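Local structure of lysine cyclodeaminase (Streptomyces pristinaespiralis, 5YU3) at residues Asp170-Pro173 with Ala174-Glu177; Ser210-Val213 with Gly214-Pro217; Glu177-Ala180 with Arg181-Ala184; Gln153-Ala156 with Leu157-Leu161. The protein catalyses the cyclising deamination of L-lysine, probably to L-pipecolic acid through its bound NAD, and also recognises L-ornithine and L-2,4-diaminobutyric acid. One frame throughout, in Å; residues are numbered along the deposited sequence.

Contact 1: residues Asp170-Pro173 with Ala174-Glu177; sequences DTDP and AHRE. With NAD (nicotinamide-adenine-dinucleotide), chain F.
Asp170 and His175 together grip one atom, the O3B hydroxyl of NAD, which donates to Asp170 OD2 at 2.7 Å and accepts from His175 ND1 at 2.9 Å along a nearly straight N-H...O line (169°). The other carboxylate oxygen, Asp170 OD1, takes the second ribose hydroxyl, O2B of NAD, at 2.6 Å. Through its anti lone pair OD1 also accepts from Asp172 N, closing an Asx turn. An acidic side chain holding both adenosine ribose hydroxyls at the end of the second Rossmann strand is the textbook mark of NAD rather than NADP binding. Asp172 is the N-cap: its OD1 accepts from Ala174 N at 3.0 Å, a weak capping bond. With CG anti to the backbone N (chi1 -171°), its carboxylate lies flat over the His175 imidazole, the planes 8° apart and Asp172 OD2 offset toward the rim; His175 also packs on Leu338 of the second subunit. Arg176 folds back over the loop, its guanidinium face lying on Pro173, with Arg176 CZ 3.6 Å from Pro173 CA. NH1 of Arg176 donates in the guanidinium plane to Asp170 O at 2.9 Å, while water 1 bridges the same nitrogen to Thr171 O. An alanine in place of Arg176 would remove the guanidinium and is likely to leave Asp170 O without this donor and Pro173 without its flat cover. The loop links strand 165-169 to helix 173-177, and Arg176 makes a cation-pi contact with Trp169 and touches Ile192 of strand 189-192.

Contact 2: residues Ser210-Val213 with Gly214-Pro217; sequences SVAV and GQGP. With NAD (nicotinamide-adenine-dinucleotide), chain F.
Ala212 and Gln215 close a type II beta turn, with Gln215 N donating to Ala212 O at 3.2 Å from above the carbonyl plane, 44° out of it. Gly214 holds the third position with phi 80°, a value that favours glycine, and a CB there would clash with Val213 O. Ala212 O has a second donor in water 2, at 2.7 Å, which in turn accepts a weak bond from Gly216 N and so spans the mouth of the turn. Among the side chains, Val211 sends its CG2 branch, anti to the backbone N, against Gln215, meeting Gln215 CB at 3.8 Å. Gln215 CG, beside its backbone N and anti to the carbonyl carbon (chi1 -59°), lies 4.0 Å from Ala212 CB, a modest apolar touch at an exposed corner. Outside the turn, Val211 O accepts from Lys240 NZ, and Gly214 is joined to Gly239 by backbone hydrogen bonding. At the other end Ser210 N donates to O4B of NAD at 3.1 Å, and Val211 CB lies 3.9 Å from N7A of the NAD adenine. This is the loop that follows strand 204-207 of the Rossmann-type parallel sheet, a place where such folds commonly border the adenosine half of the dinucleotide.

Contact 3: residues Glu177-Ala180 with Arg181-Ala184; sequences ESFA and RRAA
Phe179 and Ala183 form the tight side of this helical turn: Ala183 CB sits over the ring face, 4.2 Å from the Phe179 ring centroid in a CH-pi contact, and Ala183 N donates to Phe179 O at 2.9 Å. The ring edge is used as well, since Arg182 NH1 lies in its plane at 3.7 Å from Phe179 CD1, with ring and guanidinium 78° apart. A bend at chi3 (-85°) brings the Arg182 guanidinium back along the helix, where NH2 donates in plane to Ser178 OG at 2.9 Å. NH2 of Arg182 also donates to Thr146 O, the strongest polar partner of this side chain, and Phe179 packs on Ala150 and Leu154 of helix 148-160. The opposite character belongs to Ala180, Arg181 and Ala184, all exposed; there water 3 accepts from Arg181 N at 2.9 Å and donates to Glu177 O, bridging the pair that an i to i+4 bond would join. A leucine in place of Arg182 would lack the guanidinium and would probably leave Ser178 OG and Thr146 O without this donor. The hydrogen bonds named for the buried guanidinium run to neutral oxygens, so directed N-H bonds probably contribute much to its placement, with Arg182 also packing on Asp336 of the second subunit.

Contact 4: residues Gln153-Ala156 with Leu157-Leu161; sequences QLHA and LSLVL
His155 and Leu159, one helical turn apart, cross obliquely, with Leu159 CD1 reaching His155 NE2 at 4.0 Å. The imidazole stands anti to its own backbone nitrogen (chi1 179°), which carries it outward from the helix: ND1 bonds to Tyr341 OH of the second subunit, NE2 to Asp21, and Phe185 meets the ring edge-to-face. Ser158 folds back onto the backbone. Its OG, placed between the backbone N and the carbonyl carbon (chi1 80°), donates to His155 O at 2.7 Å, and that carbonyl also receives a weak bond from Leu159 N at 3.3 Å. These residues belong to helix 148-160, the crossover of the beta-alpha-beta unit that joins strands 140-144 and 165-169 at the start of the Rossmann-type domain. Leu157 leans over the carbonyl of Gln153, its CG 3.2 Å from Gln153 O, while Leu157 N donates to the same oxygen at 3.0 Å; beyond, it and Leu154 both pack on Leu141 of strand 140-144. Gln153 OE1 accepts from the hydroxyls of Ser126 and Ser206. Towards the last turn i to i+3 bonds appear: Leu159 N reaches Ala156 O at 3.0 Å from well above the carbonyl plane (63°), and Leu157 O accepts from both Val160 N and, in i to i+4 spacing, Leu161 N.

Overall arrangement
Contacts 1 and 3 run on from one another, sharing Glu177 where helix 173-177 passes to helix 179-183, with centres 11 Å apart. Contact 4 lies against contact 3, Leu154 CD2 coming within 3.4 Å of Ala183 CB, although their centres are 15 Å apart. Contacts 1 and 2 do not touch, their nearest atoms being about 7 Å apart, yet both meet NAD: contact 1 holds the adenosine ribose hydroxyls and contact 2 the ribose ring oxygen. Contacts 3 and 4 are further from the cofactor, the side chains of Arg182 and Gln153 each about 7 Å from it. The bound proline lies about 12 Å from the Val211 side chain.

Contact 1: residues Asp170-Pro173 with Ala174-Glu177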
loop_
_atom_site.group_PDB
_atom_site.type_symbol
_atom_site.label_atom_id
_atom_site.label_comp_id
_atom_site.label_asym_id
_atom_site.label_seq_id
_atom_site.Cartn_x
_atom_site.Cartn_y
_atom_site.Cartn_z
ATOM N N ASP A 170 28.632 2.119 -17.187
ATOM C CA ASP A 170 27.213 2.184 -17.503
ATOM C C ASP A 170 27.079 1.942 -18.997
ATOM O O ASP A 170 27.981 2.283 -19.769
ATOM C CB ASP A 170 26.624 3.552 -17.107
ATOM C CG ASP A 170 25.106 3.534 -16.946
ATOM O OD1 ASP A 170 24.393 3.453 -17.969
ATOM O OD2 ASP A 170 24.632 3.661 -15.785
ATOM N N THR A 171 25.954 1.348 -19.415
ATOM C CA THR A 171 25.751 1.136 -20.846
ATOM C C THR A 171 25.380 2.421 -21.568
ATOM O O THR A 171 25.463 2.476 -22.801
ATOM C CB THR A 171 24.675 0.074 -21.090
ATOM O OG1 THR A 171 23.558 0.324 -20.234
ATOM C CG2 THR A 171 25.235 -1.317 -20.796
ATOM N N ASP A 172 24.984 3.451 -20.827
ATOM C CA ASP A 172 24.694 4.761 -21.387
ATOM C C ASP A 172 25.943 5.612 -21.233
ATOM O O ASP A 172 26.342 5.899 -20.095
ATOM C CB ASP A 172 23.512 5.402 -20.660
ATOM C CG ASP A 172 23.015 6.668 -21.343
ATOM O OD1 ASP A 172 23.849 7.463 -21.816
ATOM O OD2 ASP A 172 21.787 6.870 -21.406
ATOM N N PRO A 173 26.601 6.029 -22.322
ATOM C CA PRO A 173 27.857 6.780 -22.166
ATOM C C PRO A 173 27.679 8.084 -21.412
ATOM O O PRO A 173 28.546 8.450 -20.610
ATOM C CB PRO A 173 28.316 6.993 -23.611
ATOM C CG PRO A 173 27.393 5.963 -24.431
ATOM C CD PRO A 173 26.267 5.890 -23.782
ATOM N N ALA A 174 26.554 8.773 -21.622
ATOM C CA ALA A 174 26.283 10.005 -20.886
ATOM C C ALA A 174 26.239 9.762 -19.382
ATOM O O ALA A 174 26.701 10.600 -18.595
ATOM C CB ALA A 174 24.963 10.611 -21.360
ATOM N N HIS A 175 25.673 8.628 -18.959
ATOM C CA HIS A 175 25.498 8.365 -17.531
ATOM C C HIS A 175 26.802 7.973 -16.853
ATOM O O HIS A 175 27.015 8.317 -15.688
ATOM C CB HIS A 175 24.444 7.274 -17.322
ATOM C CG HIS A 175 23.069 7.685 -17.743
ATOM N ND1 HIS A 175 21.947 6.943 -17.445
ATOM C CD2 HIS A 175 22.632 8.766 -18.435
ATOM C CE1 HIS A 175 20.879 7.546 -17.938
ATOM N NE2 HIS A 175 21.268 8.655 -18.542
ATOM N N ARG A 176 27.690 7.261 -17.548
ATOM C CA ARG A 176 28.973 6.952 -16.932
ATOM C C ARG A 176 29.895 8.166 -16.937
ATOM O O ARG A 176 30.704 8.330 -16.019
ATOM C CB ARG A 176 29.623 5.756 -17.636
ATOM C CG ARG A 176 29.980 5.975 -19.094
ATOM C CD ARG A 176 30.456 4.663 -19.726
ATOM N NE ARG A 176 30.922 4.846 -21.101
ATOM C CZ ARG A 176 30.419 4.228 -22.166
ATOM N NH1 ARG A 176 29.399 3.385 -22.044
ATOM N NH2 ARG A 176 30.935 4.472 -23.368
ATOM N N GLU A 177 29.775 9.039 -17.940
ATOM C CA GLU A 177 30.645 10.210 -17.995
ATOM C C GLU A 177 30.251 11.272 -16.978
ATOM O O GLU A 177 31.111 12.032 -16.529
ATOM C CB GLU A 177 30.657 10.788 -19.415
ATOM C CG GLU A 177 31.597 10.002 -20.339
ATOM C CD GLU A 177 31.202 10.072 -21.803
ATOM O OE1 GLU A 177 31.434 9.078 -22.532
ATOM O OE2 GLU A 177 30.672 11.122 -22.227
HETATM P PA NAD F . 18.750 4.583 -12.435
HETATM O O1A NAD F . 17.849 4.574 -13.630
HETATM O O2A NAD F . 19.072 5.892 -11.741
HETATM O O5B NAD F . 20.170 3.967 -12.874
HETATM C C5B NAD F . 20.230 2.674 -13.488
HETATM C C4B NAD F . 21.415 2.706 -14.441
HETATM O O4B NAD F . 21.640 1.392 -14.957
HETATM C C3B NAD F . 21.142 3.597 -15.657
HETATM O O3B NAD F . 22.128 4.650 -15.731
HETATM C C2B NAD F . 21.253 2.648 -16.839
HETATM O O2B NAD F . 21.844 3.230 -17.997
HETATM C C1B NAD F . 22.142 1.562 -16.277
HETATM N N9A NAD F . 22.103 0.253 -16.964
HETATM C C8A NAD F . 21.047 -0.370 -17.535
HETATM N N7A NAD F . 21.431 -1.585 -18.043
HETATM C C5A NAD F . 22.751 -1.728 -17.781
HETATM C C6A NAD F . 23.796 -2.739 -18.028
HETATM N N6A NAD F . 23.507 -3.896 -18.669
HETATM N N1A NAD F . 25.041 -2.482 -17.566
HETATM C C2A NAD F . 25.374 -1.348 -16.922
HETATM N N3A NAD F . 24.480 -0.375 -16.676
HETATM C C4A NAD F . 23.185 -0.515 -17.071
HETATM O O3 NAD F . 18.113 3.550 -11.354
HETATM P PN NAD F . 18.573 3.323 -9.839
HETATM O O1N NAD F . 20.073 3.491 -9.760
HETATM O O2N NAD F . 17.667 4.146 -8.949
HETATM O O5D NAD F . 18.174 1.780 -9.592
HETATM C C5D NAD F . 18.968 0.734 -10.153
HETATM C C4D NAD F . 18.414 -0.611 -9.683
HETATM O O4D NAD F . 18.429 -0.673 -8.257
HETATM C C3D NAD F . 16.964 -0.804 -10.092
HETATM O O3D NAD F . 16.759 -2.196 -10.423
HETATM C C2D NAD F . 16.202 -0.503 -8.821
HETATM O O2D NAD F . 14.887 -1.075 -8.803
HETATM C C1D NAD F . 17.146 -1.111 -7.805
HETATM N N1N NAD F . 16.939 -0.681 -6.428
HETATM C C2N NAD F . 17.199 -1.564 -5.454
HETATM C C3N NAD F . 17.022 -1.230 -4.119
HETATM C C7N NAD F . 17.343 -2.245 -3.073
HETATM O O7N NAD F . 16.988 -2.073 -1.925
HETATM N N7N NAD F . 18.068 -3.319 -3.431
HETATM C C4N NAD F . 16.605 0.060 -3.777
HETATM C C5N NAD F . 16.373 0.963 -4.812
HETATM C C6N NAD F . 16.556 0.576 -6.141
HETATM O O HOH W 1 28.260 1.985 -24.350
#

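Contact 2: residues Ser210-Val213 with Gly214-Pro217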
loop_
_atom_site.group_PDB
_atom_site.type_symbol
_atom_site.label_atom_id
_atom_site.label_comp_id
_atom_site.label_asym_id
_atom_site.label_seq_id
_atom_site.Cartn_x
_atom_site.Cartn_y
_atom_site.Cartn_z
ATOM N N SER A 210 19.426 -0.716 -14.377
ATOM C CA SER A 210 18.066 -0.910 -14.873
ATOM C C SER A 210 18.042 -1.900 -16.037
ATOM O O SER A 210 17.273 -1.735 -16.989
ATOM C CB SER A 210 17.455 0.427 -15.283
ATOM O OG SER A 210 18.338 1.128 -16.147
ATOM N N VAL A 211 18.892 -2.932 -15.979
ATOM C CA VAL A 211 18.917 -3.944 -17.036
ATOM C C VAL A 211 17.553 -4.615 -17.113
ATOM O O VAL A 211 16.884 -4.836 -16.094
ATOM C CB VAL A 211 20.035 -4.974 -16.788
ATOM C CG1 VAL A 211 19.744 -5.831 -15.569
ATOM C CG2 VAL A 211 20.249 -5.864 -18.031
ATOM N N ALA A 212 17.127 -4.930 -18.330
ATOM C CA ALA A 212 15.816 -5.520 -18.541
ATOM C C ALA A 212 15.808 -7.002 -18.158
ATOM O O ALA A 212 16.851 -7.648 -18.011
ATOM C CB ALA A 212 15.383 -5.354 -19.999
ATOM N N VAL A 213 14.593 -7.531 -17.988
ATOM C CA VAL A 213 14.405 -8.951 -17.722
ATOM C C VAL A 213 15.105 -9.762 -18.801
ATOM O O VAL A 213 14.921 -9.518 -20.000
ATOM C CB VAL A 213 12.903 -9.284 -17.657
ATOM C CG1 VAL A 213 12.671 -10.801 -17.767
ATOM C CG2 VAL A 213 12.288 -8.730 -16.382
ATOM N N GLY A 214 15.925 -10.723 -18.375
ATOM C CA GLY A 214 16.560 -11.648 -19.290
ATOM C C GLY A 214 17.789 -11.131 -20.005
ATOM O O GLY A 214 18.345 -11.857 -20.841
ATOM N N GLN A 215 18.237 -9.909 -19.714
ATOM C CA GLN A 215 19.364 -9.316 -20.424
ATOM C C GLN A 215 20.623 -9.235 -19.570
ATOM O O GLN A 215 21.588 -8.571 -19.965
ATOM C CB GLN A 215 18.988 -7.932 -20.959
ATOM C CG GLN A 215 17.803 -7.940 -21.915
ATOM C CD GLN A 215 18.076 -8.732 -23.177
ATOM O OE1 GLN A 215 19.022 -8.445 -23.912
ATOM N NE2 GLN A 215 17.248 -9.742 -23.435
ATOM N N GLY A 216 20.643 -9.896 -18.411
ATOM C CA GLY A 216 21.871 -10.094 -17.694
ATOM C C GLY A 216 22.773 -11.096 -18.401
ATOM O O GLY A 216 22.399 -11.688 -19.421
ATOM N N PRO A 217 23.985 -11.297 -17.858
ATOM C CA PRO A 217 24.592 -10.616 -16.596
ATOM C C PRO A 217 25.146 -9.220 -17.026
ATOM O O PRO A 217 25.441 -8.982 -18.230
ATOM C CB PRO A 217 25.505 -11.419 -16.202
ATOM C CG PRO A 217 26.058 -12.118 -17.543
ATOM C CD PRO A 217 25.016 -12.303 -18.305
HETATM P PA NAD F . 18.750 4.583 -12.435
HETATM O O1A NAD F . 17.849 4.574 -13.630
HETATM O O2A NAD F . 19.072 5.892 -11.741
HETATM O O5B NAD F . 20.170 3.967 -12.874
HETATM C C5B NAD F . 20.230 2.674 -13.488
HETATM C C4B NAD F . 21.415 2.706 -14.441
HETATM O O4B NAD F . 21.640 1.392 -14.957
HETATM C C3B NAD F . 21.142 3.597 -15.657
HETATM O O3B NAD F . 22.128 4.650 -15.731
HETATM C C2B NAD F . 21.253 2.648 -16.839
HETATM O O2B NAD F . 21.844 3.230 -17.997
HETATM C C1B NAD F . 22.142 1.562 -16.277
HETATM N N9A NAD F . 22.103 0.253 -16.964
HETATM C C8A NAD F . 21.047 -0.370 -17.535
HETATM N N7A NAD F . 21.431 -1.585 -18.043
HETATM C C5A NAD F . 22.751 -1.728 -17.781
HETATM C C6A NAD F . 23.796 -2.739 -18.028
HETATM N N6A NAD F . 23.507 -3.896 -18.669
HETATM N N1A NAD F . 25.041 -2.482 -17.566
HETATM C C2A NAD F . 25.374 -1.348 -16.922
HETATM N N3A NAD F . 24.480 -0.375 -16.676
HETATM C C4A NAD F . 23.185 -0.515 -17.071
HETATM O O3 NAD F . 18.113 3.550 -11.354
HETATM P PN NAD F . 18.573 3.323 -9.839
HETATM O O1N NAD F . 20.073 3.491 -9.760
HETATM O O2N NAD F . 17.667 4.146 -8.949
HETATM O O5D NAD F . 18.174 1.780 -9.592
HETATM C C5D NAD F . 18.968 0.734 -10.153
HETATM C C4D NAD F . 18.414 -0.611 -9.683
HETATM O O4D NAD F . 18.429 -0.673 -8.257
HETATM C C3D NAD F . 16.964 -0.804 -10.092
HETATM O O3D NAD F . 16.759 -2.196 -10.423
HETATM C C2D NAD F . 16.202 -0.503 -8.821
HETATM O O2D NAD F . 14.887 -1.075 -8.803
HETATM C C1D NAD F . 17.146 -1.111 -7.805
HETATM N N1N NAD F . 16.939 -0.681 -6.428
HETATM C C2N NAD F . 17.199 -1.564 -5.454
HETATM C C3N NAD F . 17.022 -1.230 -4.119
HETATM C C7N NAD F . 17.343 -2.245 -3.073
HETATM O O7N NAD F . 16.988 -2.073 -1.925
HETATM N N7N NAD F . 18.068 -3.319 -3.431
HETATM C C4N NAD F . 16.605 0.060 -3.777
HETATM C C5N NAD F . 16.373 0.963 -4.812
HETATM C C6N NAD F . 16.556 0.576 -6.141
HETATM O O HOH W 2 18.095 -9.388 -16.286
#

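Contact 3: residues Glu177-Ala180 with Arg181-Ala184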
loop_
_atom_site.group_PDB
_atom_site.type_symbol
_atom_site.label_atom_id
_atom_site.label_comp_id
_atom_site.label_asym_id
_atom_site.label_seq_id
_atom_site.Cartn_x
_atom_site.Cartn_y
_atom_site.Cartn_z
ATOM N N GLU A 177 29.775 9.039 -17.940
ATOM C CA GLU A 177 30.645 10.210 -17.995
ATOM C C GLU A 177 30.251 11.272 -16.978
ATOM O O GLU A 177 31.111 12.032 -16.529
ATOM C CB GLU A 177 30.657 10.788 -19.415
ATOM C CG GLU A 177 31.597 10.002 -20.339
ATOM C CD GLU A 177 31.202 10.072 -21.803
ATOM O OE1 GLU A 177 31.434 9.078 -22.532
ATOM O OE2 GLU A 177 30.672 11.122 -22.227
ATOM N N SER A 178 28.979 11.324 -16.578
ATOM C CA SER A 178 28.550 12.293 -15.576
ATOM C C SER A 178 28.785 11.819 -14.152
ATOM O O SER A 178 28.576 12.602 -13.213
ATOM C CB SER A 178 27.063 12.619 -15.752
ATOM O OG SER A 178 26.258 11.513 -15.360
ATOM N N PHE A 179 29.197 10.562 -13.956
ATOM C CA PHE A 179 29.237 10.037 -12.598
ATOM C C PHE A 179 30.304 10.732 -11.761
ATOM O O PHE A 179 30.075 11.018 -10.582
ATOM C CB PHE A 179 29.457 8.520 -12.591
ATOM C CG PHE A 179 29.380 7.929 -11.221
ATOM C CD1 PHE A 179 28.159 7.887 -10.544
ATOM C CD2 PHE A 179 30.525 7.483 -10.573
ATOM C CE1 PHE A 179 28.084 7.375 -9.265
ATOM C CE2 PHE A 179 30.462 6.967 -9.291
ATOM C CZ PHE A 179 29.228 6.911 -8.632
ATOM N N ALA A 180 31.467 11.031 -12.351
ATOM C CA ALA A 180 32.536 11.646 -11.572
ATOM C C ALA A 180 32.079 12.946 -10.911
ATOM O O ALA A 180 32.410 13.201 -9.748
ATOM C CB ALA A 180 33.766 11.885 -12.454
ATOM N N ARG A 181 31.294 13.767 -11.616
ATOM C CA ARG A 181 30.825 15.006 -10.996
ATOM C C ARG A 181 29.855 14.726 -9.853
ATOM O O ARG A 181 29.896 15.399 -8.818
ATOM C CB ARG A 181 30.164 15.916 -12.029
ATOM C CG ARG A 181 29.756 17.268 -11.450
ATOM C CD ARG A 181 29.585 18.315 -12.549
ATOM N NE ARG A 181 29.301 19.658 -12.028
ATOM C CZ ARG A 181 28.154 20.029 -11.466
ATOM N NH1 ARG A 181 27.159 19.162 -11.354
ATOM N NH2 ARG A 181 28.002 21.274 -11.025
ATOM N N ARG A 182 28.956 13.756 -10.028
ATOM C CA ARG A 182 28.027 13.417 -8.948
ATOM C C ARG A 182 28.748 12.818 -7.745
ATOM O O ARG A 182 28.273 12.946 -6.613
ATOM C CB ARG A 182 26.957 12.447 -9.466
ATOM C CG ARG A 182 25.937 13.089 -10.393
ATOM C CD ARG A 182 24.908 12.068 -10.885
ATOM N NE ARG A 182 25.386 11.346 -12.068
ATOM C CZ ARG A 182 25.321 10.024 -12.228
ATOM N NH1 ARG A 182 24.795 9.250 -11.281
ATOM N NH2 ARG A 182 25.784 9.476 -13.343
ATOM N N ALA A 183 29.886 12.156 -7.964
ATOM C CA ALA A 183 30.636 11.478 -6.912
ATOM C C ALA A 183 31.703 12.348 -6.258
ATOM O O ALA A 183 32.283 11.935 -5.247
ATOM C CB ALA A 183 31.327 10.237 -7.487
ATOM N N ALA A 184 31.963 13.535 -6.809
ATOM C CA ALA A 184 33.149 14.306 -6.433
ATOM C C ALA A 184 33.240 14.542 -4.930
ATOM O O ALA A 184 34.332 14.463 -4.346
ATOM C CB ALA A 184 33.152 15.642 -7.182
HETATM O O HOH W 3 31.605 13.840 -14.462
HETATM O O HOH W 4 24.789 13.763 -13.668
#

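Contact 4: residues Gln153-Ala156 with Leu157-Leu161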
loop_
_atom_site.group_PDB
_atom_site.type_symbol
_atom_site.label_atom_id
_atom_site.label_comp_id
_atom_site.label_asym_id
_atom_site.label_seq_id
_atom_site.Cartn_x
_atom_site.Cartn_y
_atom_site.Cartn_z
ATOM N N GLN A 153 25.667 4.116 -3.152
ATOM C CA GLN A 153 26.550 2.965 -2.981
ATOM C C GLN A 153 27.978 3.433 -2.740
ATOM O O GLN A 153 28.622 3.026 -1.766
ATOM C CB GLN A 153 26.492 2.045 -4.209
ATOM C CG GLN A 153 25.146 1.332 -4.425
ATOM C CD GLN A 153 24.848 0.326 -3.336
ATOM O OE1 GLN A 153 25.653 -0.574 -3.067
ATOM N NE2 GLN A 153 23.691 0.480 -2.682
ATOM N N LEU A 154 28.483 4.300 -3.621
ATOM C CA LEU A 154 29.833 4.832 -3.450
ATOM C C LEU A 154 29.951 5.608 -2.140
ATOM O O LEU A 154 30.905 5.417 -1.378
ATOM C CB LEU A 154 30.202 5.718 -4.641
ATOM C CG LEU A 154 31.456 6.574 -4.404
ATOM C CD1 LEU A 154 32.656 5.687 -4.110
ATOM C CD2 LEU A 154 31.736 7.440 -5.596
ATOM N N HIS A 155 28.959 6.444 -1.828
ATOM C CA HIS A 155 29.061 7.265 -0.628
ATOM C C HIS A 155 29.100 6.402 0.628
ATOM O O HIS A 155 30.017 6.524 1.448
ATOM C CB HIS A 155 27.902 8.265 -0.572
ATOM C CG HIS A 155 27.935 9.132 0.645
ATOM N ND1 HIS A 155 26.796 9.586 1.276
ATOM C CD2 HIS A 155 28.982 9.623 1.352
ATOM C CE1 HIS A 155 27.142 10.326 2.316
ATOM N NE2 HIS A 155 28.463 10.361 2.387
ATOM N N ALA A 156 28.119 5.501 0.787
ATOM C CA ALA A 156 28.083 4.655 1.980
ATOM C C ALA A 156 29.345 3.803 2.107
ATOM O O ALA A 156 29.921 3.687 3.193
ATOM C CB ALA A 156 26.845 3.755 1.954
ATOM N N LEU A 157 29.768 3.165 1.014
ATOM C CA LEU A 157 30.935 2.292 1.111
ATOM C C LEU A 157 32.191 3.082 1.452
ATOM O O LEU A 157 33.051 2.583 2.188
ATOM C CB LEU A 157 31.121 1.504 -0.189
ATOM C CG LEU A 157 29.987 0.497 -0.406
ATOM C CD1 LEU A 157 30.030 -0.076 -1.820
ATOM C CD2 LEU A 157 30.032 -0.603 0.646
ATOM N N SER A 158 32.297 4.320 0.956
ATOM C CA SER A 158 33.452 5.153 1.281
ATOM C C SER A 158 33.508 5.516 2.761
ATOM O O SER A 158 34.582 5.885 3.248
ATOM C CB SER A 158 33.463 6.426 0.420
ATOM O OG SER A 158 32.561 7.411 0.931
ATOM N N LEU A 159 32.390 5.408 3.497
ATOM C CA LEU A 159 32.429 5.688 4.927
ATOM C C LEU A 159 32.841 4.488 5.755
ATOM O O LEU A 159 33.195 4.659 6.927
ATOM C CB LEU A 159 31.061 6.178 5.438
ATOM C CG LEU A 159 30.477 7.393 4.716
ATOM C CD1 LEU A 159 29.095 7.686 5.259
ATOM C CD2 LEU A 159 31.374 8.623 4.858
ATOM N N VAL A 160 32.778 3.275 5.203
ATOM C CA VAL A 160 33.090 2.081 5.979
ATOM C C VAL A 160 34.320 1.344 5.470
ATOM O O VAL A 160 34.810 0.439 6.170
ATOM C CB VAL A 160 31.881 1.122 6.043
ATOM C CG1 VAL A 160 30.682 1.830 6.712
ATOM C CG2 VAL A 160 31.505 0.658 4.661
ATOM N N LEU A 161 34.829 1.686 4.287
ATOM C CA LEU A 161 36.028 1.084 3.727
ATOM C C LEU A 161 36.989 2.162 3.247
ATOM O O LEU A 161 36.560 3.238 2.814
ATOM C CB LEU A 161 35.693 0.155 2.548
ATOM C CG LEU A 161 34.814 -1.058 2.849
ATOM C CD1 LEU A 161 34.338 -1.687 1.542
ATOM C CD2 LEU A 161 35.559 -2.055 3.755
#